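Local atomic coordinates of beta-N-acetylglucosaminidase-like protein Glycoside hydrolase family 20 (Flavobacterium johnsoniae, PDB entry 6YHH), a protein that probably releases terminal N-acetylhexosamine residues from chitin-derived oligosaccharides by hydrolysis, as a bacterial chitobiase of glycoside hydrolase family 20. Residues D161-N166 with F178-V183; L151-H156 with L206-E211. One frame throughout, in Å; residues are numbered along the deposited sequence.

Contact 1 of 2, residues D161-N166 with F178-V183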
ATOM      1  N   ASP A 161       5.137   6.535  -1.897  1.00  8.34           N
ATOM      2  CA  ASP A 161       5.053   5.326  -1.069  1.00  9.18           C
ATOM      3  C   ASP A 161       5.798   4.121  -1.669  1.00  9.02           C
ATOM      4  O   ASP A 161       6.360   3.288  -0.948  1.00  8.78           O
ATOM      5  CB  ASP A 161       3.607   4.934  -0.709  1.00  9.96           C
ATOM      6  CG  ASP A 161       2.737   4.650  -1.924  1.00 11.99           C
ATOM      7  OD1 ASP A 161       2.616   5.476  -2.756  1.00 14.20           O
ATOM      8  OD2 ASP A 161       2.136   3.577  -1.947  1.00 16.22           O
ATOM      9  N   VAL A 162       5.732   4.005  -2.998  1.00  8.77           N
ATOM     10  CA  VAL A 162       6.426   2.907  -3.667  1.00  8.47           C
ATOM     11  C   VAL A 162       7.918   3.059  -3.491  1.00  7.59           C
ATOM     12  O   VAL A 162       8.638   2.082  -3.175  1.00  6.98           O
ATOM     13  CB  VAL A 162       6.139   2.901  -5.175  1.00  8.60           C
ATOM     14  CG1 VAL A 162       6.905   1.785  -5.870  1.00  8.92           C
ATOM     15  CG2 VAL A 162       4.616   2.697  -5.460  1.00 10.93           C
ATOM     16  N   VAL A 163       8.423   4.281  -3.649  1.00  7.26           N
ATOM     17  CA  VAL A 163       9.860   4.544  -3.564  1.00  7.30           C
ATOM     18  C   VAL A 163      10.334   4.232  -2.137  1.00  7.81           C
ATOM     19  O   VAL A 163      11.353   3.528  -1.945  1.00  8.64           O
ATOM     20  CB  VAL A 163      10.144   6.016  -3.932  1.00  7.02           C
ATOM     21  CG1 VAL A 163      11.610   6.356  -3.660  1.00  7.83           C
ATOM     22  CG2 VAL A 163       9.771   6.288  -5.380  1.00  7.55           C
ATOM     23  N   LYS A 164       9.604   4.715  -1.126  1.00  8.27           N
ATOM     24  CA  LYS A 164       9.993   4.515   0.248  1.00  7.97           C
ATOM     25  C   LYS A 164      10.061   3.030   0.618  1.00  7.90           C
ATOM     26  O   LYS A 164      11.063   2.572   1.191  1.00  8.45           O
ATOM     27  CB  LYS A 164       9.100   5.263   1.230  1.00  8.12           C
ATOM     28  CG  LYS A 164       9.293   6.766   1.239  1.00  9.16           C
ATOM     29  CD  LYS A 164       8.375   7.424   2.223  1.00 10.38           C
ATOM     30  CE  LYS A 164       8.678   8.878   2.397  1.00 11.32           C
ATOM     31  NZ  LYS A 164       7.907   9.533   3.530  1.00 12.39           N
ATOM     32  N   ARG A 165       9.028   2.253   0.298  1.00  8.14           N
ATOM     33  CA  ARG A 165       9.080   0.866   0.754  1.00  8.72           C
ATOM     34  C   ARG A 165      10.168   0.124   0.013  1.00  8.76           C
ATOM     35  O   ARG A 165      10.753  -0.892   0.534  1.00  9.39           O
ATOM     36  CB  ARG A 165       7.758   0.140   0.649  1.00  9.39           C
ATOM     37  CG  ARG A 165       7.164  -0.027  -0.738  1.00  9.66           C
ATOM     38  CD  ARG A 165       5.811  -0.695  -0.703  1.00  9.96           C
ATOM     39  NE  ARG A 165       5.255  -0.937  -2.016  1.00 10.15           N
ATOM     40  CZ  ARG A 165       4.294  -0.209  -2.610  1.00 11.59           C
ATOM     41  NH1 ARG A 165       3.891  -0.491  -3.817  1.00 11.61           N
ATOM     42  NH2 ARG A 165       3.753   0.836  -1.970  1.00 12.01           N
ATOM     43  N   ASN A 166      10.396   0.464  -1.243  1.00  8.85           N
ATOM     44  CA  ASN A 166      11.478  -0.209  -1.967  1.00  8.21           C
ATOM     45  C   ASN A 166      12.873   0.139  -1.389  1.00  8.23           C
ATOM     46  O   ASN A 166      13.741  -0.695  -1.421  1.00  8.10           O
ATOM     47  CB  ASN A 166      11.325   0.036  -3.459  1.00  8.67           C
ATOM     48  CG  ASN A 166      10.330  -0.940  -4.055  1.00  9.19           C
ATOM     49  OD1 ASN A 166       9.061  -0.702  -4.092  1.00 11.15           O
ATOM     50  ND2 ASN A 166      10.845  -2.052  -4.457  1.00  7.85           N
ATOM     51  N   PHE A 178      20.273   3.414  -5.125  1.00  9.50           N
ATOM     52  CA  PHE A 178      18.940   3.568  -5.755  1.00  8.87           C
ATOM     53  C   PHE A 178      19.102   4.535  -6.895  1.00  8.96           C
ATOM     54  O   PHE A 178      19.417   5.698  -6.701  1.00  9.32           O
ATOM     55  CB  PHE A 178      17.984   4.082  -4.747  1.00  8.89           C
ATOM     56  CG  PHE A 178      16.590   4.384  -5.282  1.00  8.64           C
ATOM     57  CD1 PHE A 178      15.701   3.352  -5.576  1.00 10.08           C
ATOM     58  CD2 PHE A 178      16.182   5.666  -5.529  1.00  8.99           C
ATOM     59  CE1 PHE A 178      14.447   3.608  -6.062  1.00  9.50           C
ATOM     60  CE2 PHE A 178      14.876   5.882  -6.010  1.00  9.25           C
ATOM     61  CZ  PHE A 178      14.041   4.864  -6.237  1.00  9.37           C
ATOM     62  N   HIS A 179      18.999   4.020  -8.101  1.00  8.70           N
ATOM     63  CA  HIS A 179      19.151   4.814  -9.309  1.00  8.12           C
ATOM     64  C   HIS A 179      17.723   5.184  -9.782  1.00  8.48           C
ATOM     65  O   HIS A 179      16.873   4.360 -10.063  1.00  8.03           O
ATOM     66  CB  HIS A 179      19.983   4.026 -10.309  1.00  8.75           C
ATOM     67  CG  HIS A 179      19.982   4.499 -11.726  1.00  8.55           C
ATOM     68  ND1 HIS A 179      20.512   3.702 -12.720  1.00  9.01           N
ATOM     69  CD2 HIS A 179      19.529   5.632 -12.351  1.00  7.89           C
ATOM     70  CE1 HIS A 179      20.343   4.285 -13.889  1.00  9.36           C
ATOM     71  NE2 HIS A 179      19.766   5.456 -13.695  1.00  8.72           N
ATOM     72  N   TRP A 180      17.500   6.486  -9.891  1.00  7.63           N
ATOM     73  CA  TRP A 180      16.123   7.008 -10.113  1.00  8.50           C
ATOM     74  C   TRP A 180      16.048   7.567 -11.548  1.00  8.50           C
ATOM     75  O   TRP A 180      16.633   8.617 -11.886  1.00  8.89           O
ATOM     76  CB  TRP A 180      15.837   8.079  -9.059  1.00  8.98           C
ATOM     77  CG  TRP A 180      14.400   8.301  -8.633  1.00  8.78           C
ATOM     78  CD1 TRP A 180      13.247   7.708  -9.073  1.00  7.82           C
ATOM     79  CD2 TRP A 180      14.007   9.198  -7.569  1.00  8.13           C
ATOM     80  NE1 TRP A 180      12.167   8.141  -8.347  1.00  7.65           N
ATOM     81  CE2 TRP A 180      12.604   9.060  -7.402  1.00  7.63           C
ATOM     82  CE3 TRP A 180      14.712  10.050  -6.739  1.00  9.44           C
ATOM     83  CZ2 TRP A 180      11.910   9.769  -6.436  1.00  8.07           C
ATOM     84  CZ3 TRP A 180      14.014  10.798  -5.805  1.00  9.08           C
ATOM     85  CH2 TRP A 180      12.625  10.625  -5.662  1.00  8.60           C
ATOM     86  N   HIS A 181      15.359   6.830 -12.407  1.00  8.16           N
ATOM     87  CA  HIS A 181      15.223   7.171 -13.830  1.00  8.65           C
ATOM     88  C   HIS A 181      14.004   8.056 -13.946  1.00  8.45           C
ATOM     89  O   HIS A 181      12.864   7.551 -13.965  1.00  8.48           O
ATOM     90  CB  HIS A 181      15.161   5.856 -14.668  1.00  7.91           C
ATOM     91  CG  HIS A 181      15.097   6.060 -16.162  1.00  8.13           C
ATOM     92  ND1 HIS A 181      16.232   6.092 -16.935  1.00  8.68           N
ATOM     93  CD2 HIS A 181      14.066   6.284 -17.027  1.00  8.24           C
ATOM     94  CE1 HIS A 181      15.908   6.348 -18.182  1.00  8.78           C
ATOM     95  NE2 HIS A 181      14.601   6.419 -18.276  1.00  8.65           N
ATOM     96  N   LEU A 182      14.265   9.380 -13.916  1.00  8.75           N
ATOM     97  CA  LEU A 182      13.296  10.382 -13.609  1.00  9.18           C
ATOM     98  C   LEU A 182      12.685  11.106 -14.824  1.00  8.98           C
ATOM     99  O   LEU A 182      11.761  11.911 -14.669  1.00  9.25           O
ATOM    100  CB  LEU A 182      13.922  11.422 -12.667  1.00  9.87           C
ATOM    101  CG  LEU A 182      14.147  11.001 -11.233  1.00  8.71           C
ATOM    102  CD1 LEU A 182      15.213  11.861 -10.583  1.00  9.37           C
ATOM    103  CD2 LEU A 182      12.829  11.175 -10.564  1.00  9.26           C
ATOM    104  N   VAL A 183      13.115  10.690 -16.014  1.00  9.12           N
ATOM    105  CA  VAL A 183      12.699  11.254 -17.263  1.00 10.50           C
ATOM    106  C   VAL A 183      12.849  10.229 -18.378  1.00 10.33           C
ATOM    107  O   VAL A 183      13.842   9.479 -18.401  1.00 11.18           O
ATOM    108  CB  VAL A 183      13.579  12.492 -17.659  1.00 11.50           C
ATOM    109  CG1 VAL A 183      12.952  13.106 -18.909  1.00 13.09           C
ATOM    110  CG2 VAL A 183      13.733  13.471 -16.449  1.00 13.82           C
TER
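Apolar packing alone joins the two segments: Val163 reaches from the helix with both methyl groups, one to Phe178 and one to Trp180 on the strand. CG1, set anti to the backbone N of its own residue (chi1 172°), comes to 3.8 Å from CZ of Phe178, the far end of the ring; the two side chains cross at about a right angle. CG2 lies 4.2 Å from Trp180 CZ2, on the six-membered part of the indole. Helix 160-172 and strand 177-184 are the second and third elements of a beta-alpha-beta unit of the family 20 catalytic TIM barrel, so this packing belongs to the layer between barrel strand and surrounding helix. Ile216 of helix 210-222 also touches both Val163 and Trp180. Within 178-183 the indole is itself flanked: Phe178 CE2 sits 3.6 Å above one face and Leu182 CD2 covers the opposite face, both offset toward the rim. Polar interactions stay within the helix or lead elsewhere. Arg165 NH2 makes a salt bridge of 3.2 Å to Asp161 OD2, one turn earlier; as a hydrogen bond it is weak, its angle being 132°. Arg165 NE forms a second salt bridge, to Asp461.

Contact 2 of 2, residues L151-H156 with L206-E211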
ATOM      1  N   LEU A 151      14.878   2.400 -10.532  1.00  7.40           N
ATOM      2  CA  LEU A 151      13.386   2.541 -10.659  1.00  7.67           C
ATOM      3  C   LEU A 151      13.031   3.534 -11.759  1.00  7.59           C
ATOM      4  O   LEU A 151      13.531   4.681 -11.749  1.00  7.45           O
ATOM      5  CB  LEU A 151      12.781   3.027  -9.353  1.00  7.79           C
ATOM      6  CG  LEU A 151      11.245   3.220  -9.260  1.00  8.71           C
ATOM      7  CD1 LEU A 151      10.730   2.972  -7.813  1.00  9.18           C
ATOM      8  CD2 LEU A 151      10.828   4.593  -9.719  1.00  9.33           C
ATOM      9  N   ASP A 152      12.316   3.058 -12.762  1.00  7.22           N
ATOM     10  CA  ASP A 152      11.793   3.911 -13.897  1.00  6.95           C
ATOM     11  C   ASP A 152      10.527   4.577 -13.441  1.00  7.09           C
ATOM     12  O   ASP A 152       9.468   3.923 -13.247  1.00  7.71           O
ATOM     13  CB  ASP A 152      11.577   3.001 -15.086  1.00  6.70           C
ATOM     14  CG  ASP A 152      10.943   3.641 -16.280  1.00  6.89           C
ATOM     15  OD1 ASP A 152      10.599   4.871 -16.286  1.00  6.95           O
ATOM     16  OD2 ASP A 152      10.719   2.872 -17.257  1.00  6.82           O
ATOM     17  N   ALA A 153      10.617   5.882 -13.169  1.00  7.48           N
ATOM     18  CA  ALA A 153       9.435   6.619 -12.750  1.00  8.74           C
ATOM     19  C   ALA A 153       8.724   7.318 -13.936  1.00  8.39           C
ATOM     20  O   ALA A 153       7.697   7.980 -13.762  1.00  7.65           O
ATOM     21  CB  ALA A 153       9.829   7.655 -11.706  1.00  9.36           C
ATOM     22  N   SER A 154       9.245   7.139 -15.154  1.00  7.28           N
ATOM     23  CA  SER A 154       8.681   7.806 -16.320  1.00  7.60           C
ATOM     24  C   SER A 154       7.544   6.971 -17.000  1.00  7.73           C
ATOM     25  O   SER A 154       6.479   7.496 -17.300  1.00  7.38           O
ATOM     26  CB  SER A 154       9.792   8.118 -17.356  1.00  8.10           C
ATOM     27  OG  SER A 154       9.254   8.658 -18.547  1.00  9.30           O
ATOM     28  N   ARG A 155       7.835   5.709 -17.311  1.00  7.01           N
ATOM     29  CA  ARG A 155       6.877   4.937 -18.082  1.00  7.35           C
ATOM     30  C   ARG A 155       5.543   4.805 -17.298  1.00  7.36           C
ATOM     31  O   ARG A 155       4.497   5.181 -17.763  1.00  7.77           O
ATOM     32  CB  ARG A 155       7.458   3.577 -18.444  1.00  7.17           C
ATOM     33  CG  ARG A 155       8.392   3.616 -19.660  1.00  7.08           C
ATOM     34  CD  ARG A 155       9.454   4.680 -19.626  1.00  7.38           C
ATOM     35  NE  ARG A 155      10.332   4.611 -20.823  1.00  7.36           N
ATOM     36  CZ  ARG A 155      11.294   3.727 -20.997  1.00  7.29           C
ATOM     37  NH1 ARG A 155      11.630   2.851 -20.037  1.00  7.94           N
ATOM     38  NH2 ARG A 155      11.889   3.620 -22.156  1.00  7.44           N
ATOM     39  N   HIS A 156       5.619   4.309 -16.090  1.00  7.05           N
ATOM     40  CA  HIS A 156       4.592   4.428 -15.071  1.00  7.30           C
ATOM     41  C   HIS A 156       5.171   5.099 -13.849  1.00  7.57           C
ATOM     42  O   HIS A 156       6.112   4.633 -13.259  1.00  7.29           O
ATOM     43  CB  HIS A 156       4.000   3.088 -14.587  1.00  7.66           C
ATOM     44  CG  HIS A 156       3.006   2.484 -15.535  1.00  7.99           C
ATOM     45  ND1 HIS A 156       3.389   1.739 -16.626  1.00  8.39           N
ATOM     46  CD2 HIS A 156       1.655   2.567 -15.594  1.00  9.33           C
ATOM     47  CE1 HIS A 156       2.312   1.349 -17.291  1.00  8.46           C
ATOM     48  NE2 HIS A 156       1.254   1.827 -16.689  1.00  8.46           N
ATOM     49  N   LEU A 206       2.002  14.182 -12.900  1.00  9.43           N
ATOM     50  CA  LEU A 206       2.570  13.058 -12.112  1.00 10.09           C
ATOM     51  C   LEU A 206       4.077  13.337 -11.999  1.00  9.79           C
ATOM     52  O   LEU A 206       4.801  13.289 -13.006  1.00  8.39           O
ATOM     53  CB  LEU A 206       2.309  11.761 -12.861  1.00 11.72           C
ATOM     54  CG  LEU A 206       0.878  11.336 -13.014  1.00 13.03           C
ATOM     55  CD1 LEU A 206       0.769  10.111 -13.890  1.00 15.84           C
ATOM     56  CD2 LEU A 206       0.251  11.101 -11.663  1.00 15.85           C
ATOM     57  N   TYR A 207       4.545  13.696 -10.786  1.00 10.13           N
ATOM     58  CA  TYR A 207       5.906  14.091 -10.562  1.00  9.50           C
ATOM     59  C   TYR A 207       6.208  14.148  -9.078  1.00  9.24           C
ATOM     60  O   TYR A 207       5.291  14.182  -8.259  1.00  9.27           O
ATOM     61  CB  TYR A 207       6.282  15.468 -11.245  1.00 11.36           C
ATOM     62  CG  TYR A 207       5.469  16.638 -10.693  1.00 12.37           C
ATOM     63  CD1 TYR A 207       4.193  16.913 -11.216  1.00 13.49           C
ATOM     64  CD2 TYR A 207       5.948  17.431  -9.711  1.00 13.36           C
ATOM     65  CE1 TYR A 207       3.414  17.934 -10.699  1.00 15.68           C
ATOM     66  CE2 TYR A 207       5.171  18.476  -9.194  1.00 15.06           C
ATOM     67  CZ  TYR A 207       3.946  18.726  -9.705  1.00 16.30           C
ATOM     68  OH  TYR A 207       3.212  19.780  -9.219  1.00 16.82           O
ATOM     69  N   TYR A 208       7.493  14.121  -8.783  1.00  8.45           N
ATOM     70  CA  TYR A 208       7.962  14.304  -7.411  1.00  8.60           C
ATOM     71  C   TYR A 208       8.276  15.778  -7.170  1.00  8.90           C
ATOM     72  O   TYR A 208       8.944  16.427  -7.996  1.00 10.27           O
ATOM     73  CB  TYR A 208       9.207  13.575  -7.145  1.00  8.80           C
ATOM     74  CG  TYR A 208       9.109  12.086  -7.511  1.00  8.38           C
ATOM     75  CD1 TYR A 208       8.426  11.207  -6.699  1.00  8.37           C
ATOM     76  CD2 TYR A 208       9.741  11.594  -8.644  1.00  8.77           C
ATOM     77  CE1 TYR A 208       8.324   9.855  -7.073  1.00  8.05           C
ATOM     78  CE2 TYR A 208       9.689  10.245  -8.973  1.00  8.13           C
ATOM     79  CZ  TYR A 208       9.015   9.396  -8.150  1.00  7.86           C
ATOM     80  OH  TYR A 208       8.971   8.040  -8.522  1.00  7.75           O
ATOM     81  N   THR A 209       7.755  16.309  -6.069  1.00  8.85           N
ATOM     82  CA  THR A 209       8.139  17.681  -5.718  1.00  8.90           C
ATOM     83  C   THR A 209       9.584  17.714  -5.273  1.00  8.80           C
ATOM     84  O   THR A 209      10.164  16.730  -4.875  1.00  9.46           O
ATOM     85  CB  THR A 209       7.246  18.308  -4.633  1.00  8.45           C
ATOM     86  OG1 THR A 209       7.533  17.697  -3.350  1.00  8.77           O
ATOM     87  CG2 THR A 209       5.821  18.187  -4.939  1.00  9.63           C
ATOM     88  N   GLN A 210      10.170  18.910  -5.249  1.00  9.57           N
ATOM     89  CA  GLN A 210      11.572  19.083  -4.742  1.00 10.90           C
ATOM     90  C   GLN A 210      11.680  18.646  -3.281  1.00 10.59           C
ATOM     91  O   GLN A 210      12.627  18.019  -2.887  1.00 11.80           O
ATOM     92  CB  GLN A 210      12.092  20.524  -4.966  1.00 11.54           C
ATOM     93  CG  GLN A 210      12.043  20.878  -6.444  1.00 13.24           C
ATOM     94  CD  GLN A 210      12.812  22.126  -6.790  1.00 15.24           C
ATOM     95  OE1 GLN A 210      13.239  22.866  -5.903  1.00 16.31           O
ATOM     96  NE2 GLN A 210      13.065  22.320  -8.075  1.00 16.23           N
ATOM     97  N   GLU A 211      10.647  18.990  -2.469  1.00 10.57           N
ATOM     98  CA  GLU A 211      10.673  18.667  -1.079  1.00 10.75           C
ATOM     99  C   GLU A 211      10.556  17.113  -0.952  1.00 10.29           C
ATOM    100  O   GLU A 211      11.249  16.546  -0.109  1.00 10.25           O
ATOM    101  CB  GLU A 211       9.545  19.304  -0.309  1.00 12.34           C
ATOM    102  CG  GLU A 211       9.434  18.795   1.127  1.00 13.23           C
ATOM    103  CD  GLU A 211       8.102  19.274   1.781  1.00 15.22           C
ATOM    104  OE1 GLU A 211       7.096  18.474   1.683  1.00 16.05           O
ATOM    105  OE2 GLU A 211       8.174  20.407   2.319  1.00 16.67           O
TER
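Tyr208 reaches Ala153 and Leu151 from the loop before helix 210-222, meeting the C-terminal end of barrel strand 146-152 and the turn that follows it in the TIM-barrel catalytic domain. Its CB does not head straight for the other segment; CG lies anti to the carbonyl carbon (chi1 -53°), and the ring beyond it carries the contact. Farther along the ring, CE2 approaches the methyl CB of Ala153 at 3.8 Å, and CZ lies 4.0 Å from the same carbon, which meets the ring at its edge, near the ring plane. At the tip, OH is closer still, 3.3 Å from Ala153 CB, while Leu151 CD2 stands 4.1 Å away from this oxygen. The hydroxyl has its polar partner outside the two segments, in a hydrogen bond with the backbone O of Gln158. Ala153 is held in a turn built on Asp152, whose OD1 accepts from Ser154 N in an Asx turn and from Arg155 N as well, both donors coming from the same face of the carboxylate. The other oxygen, OD2, takes a nearly straight salt-bridge hydrogen bond from Arg155 NH1, 2.9 Å long at 164°; NH1 approaches from above the carboxylate plane, whereas OD2 lies almost in the guanidinium plane.

From the N terminus, strand 146-152 and the turn after it supply the first segment of contact 2; the chain then enters helix 160-172 and returns along strand 177-184. Contact 1 closes this short helix-to-strand loop. Only after helix 197-202 does the chain reach 206-211 and close contact 2, so contact 1 is nested inside the longer loop. The two strands are parallel neighbours in the barrel sheet, joined by probable backbone hydrogen bonds between Leu151 N and His179 O and between His181 N and Leu151 O. Tyr208 of contact 2 also touches both segments of contact 1, its OH packing on Val163 CG2 and its CE2 on Leu182 CD2.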